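Local coordinates for DUF3829 family protein (Bacteroides vulgatus, PDB 4YJW), which is of unknown function but folds as an all-alpha protein and is probably made as a lipoprotein carrying a signal peptide, at residues 28-38 against 89-100. Sequence-based numbering, arbitrary orientation. Where two conformers were deposited one is given.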
loop_
_atom_site.group_PDB
_atom_site.type_symbol
_atom_site.label_atom_id
_atom_site.label_comp_id
_atom_site.label_asym_id
_atom_site.label_seq_id
_atom_site.Cartn_x
_atom_site.Cartn_y
_atom_site.Cartn_z
ATOM N N ILE A 28 9.830 2.468 -1.700
ATOM C CA ILE A 28 8.876 1.414 -1.364
ATOM C C ILE A 28 7.422 1.824 -1.773
ATOM O O ILE A 28 6.721 1.016 -2.387
ATOM C CB ILE A 28 9.028 0.993 0.131
ATOM C CG1 ILE A 28 8.754 -0.511 0.302
ATOM C CG2 ILE A 28 8.242 1.849 1.114
ATOM C CD1 ILE A 28 9.004 -1.123 1.674
ATOM N N LEU A 29 7.037 3.090 -1.566
ATOM C CA LEU A 29 5.665 3.510 -1.875
ATOM C C LEU A 29 5.418 3.598 -3.396
ATOM O O LEU A 29 4.297 3.343 -3.833
ATOM C CB LEU A 29 5.291 4.817 -1.154
ATOM C CG LEU A 29 5.171 4.705 0.394
ATOM C CD1 LEU A 29 5.106 6.074 1.054
ATOM C CD2 LEU A 29 3.965 3.892 0.802
ATOM N N LYS A 30 6.459 3.877 -4.184
ATOM C CA LYS A 30 6.365 3.899 -5.639
ATOM C C LYS A 30 6.074 2.473 -6.174
ATOM O O LYS A 30 5.217 2.303 -7.044
ATOM C CB LYS A 30 7.662 4.442 -6.254
ATOM C CG LYS A 30 7.572 4.599 -7.773
ATOM C CD LYS A 30 8.953 4.586 -8.407
ATOM C CE LYS A 30 8.877 4.462 -9.915
ATOM N NZ LYS A 30 8.579 5.764 -10.568
ATOM N N ASP A 31 6.776 1.464 -5.650
ATOM C CA ASP A 31 6.580 0.093 -6.146
ATOM C C ASP A 31 5.411 -0.644 -5.504
ATOM O O ASP A 31 4.845 -1.536 -6.150
ATOM C CB ASP A 31 7.861 -0.728 -5.966
ATOM C CG ASP A 31 9.063 -0.204 -6.740
ATOM O OD1 ASP A 31 8.885 0.207 -7.916
ATOM O OD2 ASP A 31 10.180 -0.231 -6.185
ATOM N N LEU A 32 5.044 -0.302 -4.258
ATOM C CA LEU A 32 3.958 -0.987 -3.567
ATOM C C LEU A 32 2.578 -0.542 -4.067
ATOM O O LEU A 32 1.702 -1.388 -4.231
ATOM C CB LEU A 32 4.081 -0.736 -2.060
ATOM C CG LEU A 32 3.246 -1.593 -1.146
ATOM C CD1 LEU A 32 3.867 -2.958 -0.959
ATOM C CD2 LEU A 32 3.056 -0.903 0.188
ATOM N N VAL A 33 2.386 0.768 -4.274
ATOM C CA VAL A 33 1.110 1.337 -4.702
ATOM C C VAL A 33 1.254 1.787 -6.153
ATOM O O VAL A 33 1.731 2.892 -6.462
ATOM C CB VAL A 33 0.620 2.467 -3.750
ATOM C CG1 VAL A 33 -0.751 3.008 -4.176
ATOM C CG2 VAL A 33 0.566 1.979 -2.302
ATOM N N ASN A 34 0.858 0.892 -7.032
ATOM C CA ASN A 34 0.910 1.084 -8.477
ATOM C C ASN A 34 -0.485 1.474 -8.921
ATOM O O ASN A 34 -1.328 0.606 -9.151
ATOM C CB ASN A 34 1.395 -0.220 -9.138
ATOM C CG ASN A 34 1.571 -0.115 -10.626
ATOM O OD1 ASN A 34 0.979 0.741 -11.295
ATOM N ND2 ASN A 34 2.320 -1.053 -11.188
ATOM N N GLU A 35 -0.744 2.784 -8.995
ATOM C CA GLU A 35 -2.076 3.331 -9.273
ATOM C C GLU A 35 -2.667 2.790 -10.566
ATOM O O GLU A 35 -3.856 2.467 -10.586
ATOM C CB GLU A 35 -2.058 4.870 -9.290
ATOM C CG GLU A 35 -1.564 5.478 -7.975
ATOM C CD GLU A 35 -0.065 5.537 -7.680
ATOM O OE1 GLU A 35 0.763 5.166 -8.550
ATOM O OE2 GLU A 35 0.283 5.993 -6.565
ATOM N N ASN A 36 -1.862 2.688 -11.637
ATOM C CA ASN A 36 -2.399 2.200 -12.917
ATOM C C ASN A 36 -2.723 0.717 -12.851
ATOM O O ASN A 36 -3.742 0.296 -13.425
ATOM C CB ASN A 36 -1.460 2.530 -14.060
ATOM C CG ASN A 36 -1.511 4.001 -14.393
ATOM O OD1 ASN A 36 -2.530 4.684 -14.187
ATOM N ND2 ASN A 36 -0.433 4.516 -14.917
ATOM N N GLU A 37 -1.940 -0.073 -12.089
ATOM C CA GLU A 37 -2.247 -1.501 -11.922
ATOM C C GLU A 37 -3.520 -1.664 -11.101
ATOM O O GLU A 37 -4.347 -2.516 -11.421
ATOM C CB GLU A 37 -1.094 -2.262 -11.251
ATOM C CG GLU A 37 -1.383 -3.753 -11.129
ATOM C CD GLU A 37 -0.131 -4.539 -10.808
ATOM O OE1 GLU A 37 0.302 -4.507 -9.637
ATOM O OE2 GLU A 37 0.478 -5.089 -11.749
ATOM N N ILE A 38 -3.682 -0.830 -10.050
ATOM C CA ILE A 38 -4.892 -0.865 -9.202
ATOM C C ILE A 38 -6.122 -0.590 -10.083
ATOM O O ILE A 38 -7.125 -1.325 -10.005
ATOM C CB ILE A 38 -4.744 0.147 -8.030
ATOM C CG1 ILE A 38 -3.662 -0.371 -7.038
ATOM C CG2 ILE A 38 -6.089 0.354 -7.305
ATOM C CD1 ILE A 38 -3.057 0.704 -6.120
ATOM N N TYR A 89 1.453 2.473 7.694
ATOM C CA TYR A 89 2.174 1.433 6.963
ATOM C C TYR A 89 1.562 0.052 7.227
ATOM O O TYR A 89 1.407 -0.724 6.290
ATOM C CB TYR A 89 3.670 1.440 7.321
ATOM C CG TYR A 89 4.521 2.231 6.352
ATOM C CD1 TYR A 89 4.612 1.861 5.014
ATOM C CD2 TYR A 89 5.293 3.308 6.787
ATOM C CE1 TYR A 89 5.425 2.561 4.122
ATOM C CE2 TYR A 89 6.115 4.018 5.902
ATOM C CZ TYR A 89 6.191 3.624 4.574
ATOM O OH TYR A 89 7.024 4.264 3.695
ATOM N N GLY A 90 1.194 -0.226 8.486
ATOM C CA GLY A 90 0.557 -1.493 8.855
ATOM C C GLY A 90 -0.728 -1.722 8.074
ATOM O O GLY A 90 -0.920 -2.793 7.482
ATOM N N ARG A 91 -1.569 -0.682 7.995
ATOM C CA ARG A 91 -2.826 -0.710 7.256
ATOM C C ARG A 91 -2.569 -0.811 5.764
ATOM O O ARG A 91 -3.271 -1.560 5.083
ATOM C CB ARG A 91 -3.676 0.531 7.552
ATOM C CG ARG A 91 -4.197 0.553 8.987
ATOM C CD ARG A 91 -4.961 1.822 9.297
ATOM N NE ARG A 91 -5.368 1.875 10.705
ATOM C CZ ARG A 91 -6.516 1.393 11.179
ATOM N NH1 ARG A 91 -7.392 0.818 10.363
ATOM N NH2 ARG A 91 -6.792 1.479 12.473
ATOM N N LEU A 92 -1.531 -0.108 5.266
ATOM C CA LEU A 92 -1.174 -0.163 3.841
ATOM C C LEU A 92 -0.710 -1.576 3.433
ATOM O O LEU A 92 -1.190 -2.084 2.407
ATOM C CB LEU A 92 -0.112 0.896 3.501
ATOM C CG LEU A 92 0.309 1.000 2.028
ATOM C CD1 LEU A 92 -0.870 1.395 1.128
ATOM C CD2 LEU A 92 1.381 2.033 1.872
ATOM N N PHE A 93 0.174 -2.228 4.223
ATOM C CA PHE A 93 0.630 -3.592 3.912
ATOM C C PHE A 93 -0.529 -4.610 3.946
ATOM O O PHE A 93 -0.591 -5.481 3.069
ATOM C CB PHE A 93 1.759 -4.040 4.834
ATOM C CG PHE A 93 3.019 -3.251 4.587
ATOM C CD1 PHE A 93 3.518 -3.088 3.303
ATOM C CD2 PHE A 93 3.744 -2.716 5.647
ATOM C CE1 PHE A 93 4.690 -2.355 3.079
ATOM C CE2 PHE A 93 4.908 -1.972 5.416
ATOM C CZ PHE A 93 5.354 -1.772 4.133
ATOM N N ARG A 94 -1.430 -4.497 4.935
ATOM C CA ARG A 94 -2.591 -5.390 5.038
ATOM C C ARG A 94 -3.548 -5.165 3.871
ATOM O O ARG A 94 -4.075 -6.146 3.328
ATOM C CB ARG A 94 -3.331 -5.191 6.366
ATOM C CG ARG A 94 -2.710 -5.946 7.538
ATOM C CD ARG A 94 -3.397 -5.546 8.831
ATOM N NE ARG A 94 -2.970 -6.347 9.978
ATOM C CZ ARG A 94 -3.794 -7.050 10.749
ATOM N NH1 ARG A 94 -5.097 -7.075 10.493
ATOM N NH2 ARG A 94 -3.321 -7.740 11.776
ATOM N N SER A 95 -3.756 -3.874 3.474
ATOM C CA SER A 95 -4.655 -3.474 2.372
ATOM C C SER A 95 -4.128 -3.946 1.029
ATOM O O SER A 95 -4.929 -4.382 0.182
ATOM C CB SER A 95 -4.888 -1.964 2.351
ATOM O OG SER A 95 -5.673 -1.572 3.466
ATOM N N ILE A 96 -2.789 -3.895 0.834
ATOM C CA ILE A 96 -2.151 -4.375 -0.404
ATOM C C ILE A 96 -2.405 -5.855 -0.525
ATOM O O ILE A 96 -2.835 -6.331 -1.580
ATOM C CB ILE A 96 -0.623 -4.045 -0.452
ATOM C CG1 ILE A 96 -0.377 -2.552 -0.806
ATOM C CG2 ILE A 96 0.120 -4.954 -1.471
ATOM C CD1 ILE A 96 -0.837 -2.085 -2.370
ATOM N N SER A 97 -2.195 -6.590 0.578
ATOM C CA SER A 97 -2.390 -8.041 0.581
ATOM C C SER A 97 -3.841 -8.386 0.228
ATOM O O SER A 97 -4.080 -9.166 -0.694
ATOM C CB SER A 97 -2.029 -8.610 1.950
ATOM O OG SER A 97 -2.162 -10.021 1.930
ATOM N N ALA A 98 -4.784 -7.710 0.875
ATOM C CA ALA A 98 -6.212 -7.947 0.653
ATOM C C ALA A 98 -6.596 -7.634 -0.788
ATOM O O ALA A 98 -7.357 -8.405 -1.378
ATOM C CB ALA A 98 -7.039 -7.099 1.608
ATOM N N PHE A 99 -6.122 -6.492 -1.337
ATOM C CA PHE A 99 -6.476 -6.068 -2.690
ATOM C C PHE A 99 -6.086 -7.122 -3.729
ATOM O O PHE A 99 -6.922 -7.514 -4.558
ATOM C CB PHE A 99 -5.835 -4.706 -3.030
ATOM C CG PHE A 99 -6.325 -4.159 -4.354
ATOM C CD1 PHE A 99 -7.565 -3.526 -4.449
ATOM C CD2 PHE A 99 -5.558 -4.305 -5.516
ATOM C CE1 PHE A 99 -8.006 -3.002 -5.681
ATOM C CE2 PHE A 99 -6.016 -3.818 -6.749
ATOM C CZ PHE A 99 -7.228 -3.144 -6.816
ATOM N N TYR A 100 -4.845 -7.607 -3.674
ATOM C CA TYR A 100 -4.383 -8.590 -4.666
ATOM C C TYR A 100 -4.887 -9.985 -4.371
ATOM O O TYR A 100 -5.231 -10.698 -5.310
ATOM C CB TYR A 100 -2.851 -8.557 -4.774
ATOM C CG TYR A 100 -2.376 -7.319 -5.496
ATOM C CD1 TYR A 100 -2.113 -6.143 -4.798
ATOM C CD2 TYR A 100 -2.216 -7.310 -6.881
ATOM C CE1 TYR A 100 -1.690 -4.996 -5.446
ATOM C CE2 TYR A 100 -1.774 -6.163 -7.547
ATOM C CZ TYR A 100 -1.497 -5.013 -6.819
ATOM O OH TYR A 100 -1.045 -3.881 -7.433
HETATM O O HOH W 1 -0.238 -1.560 -6.138
#
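Leu32 meets Leu92, Phe93 and Ile96 where helix 10-32 packs on helix 79-111 in the buried centre of this all-alpha bundle. The short segments 28-32 and 89-100 run nearly parallel, at 20°, with their axes 12.4 Å apart, so side chains span the interval. In one of its two modelled conformers, Leu32 has CG anti to the backbone N (chi1 -167°), reaches tip to tip toward Leu92 and lies across Phe93 at about a right angle, its CD2 3.6 Å from Phe93 CE1; its CG is then 3.8 Å from Ile96 CG1. Leu29 CD2 and Leu92 CD2 are tightly packed at 3.4 Å. Tyr89 slants across Ile28 and Leu29 while its hydroxyl bonds to Ser25.

After Leu32 the helix breaks: Val33 leaves helical geometry and Asn34 N-caps helix 35-44, its OD1 accepting from Glu37 N. Ile38 CG2 packs against Phe99 CZ, 3.7 Å away. One water bridges the break, donating to Leu32 O, accepting from Asn34 N and donating to Tyr100 OH, which ties the interrupted backbone to the neighbouring helix. The same hydroxyl donates to Glu37, whose carboxylate stands 76° from the ring plane at the ring edge; Tyr100 OH lies 2.7 Å from Glu37 OE1, on its anti lone pair.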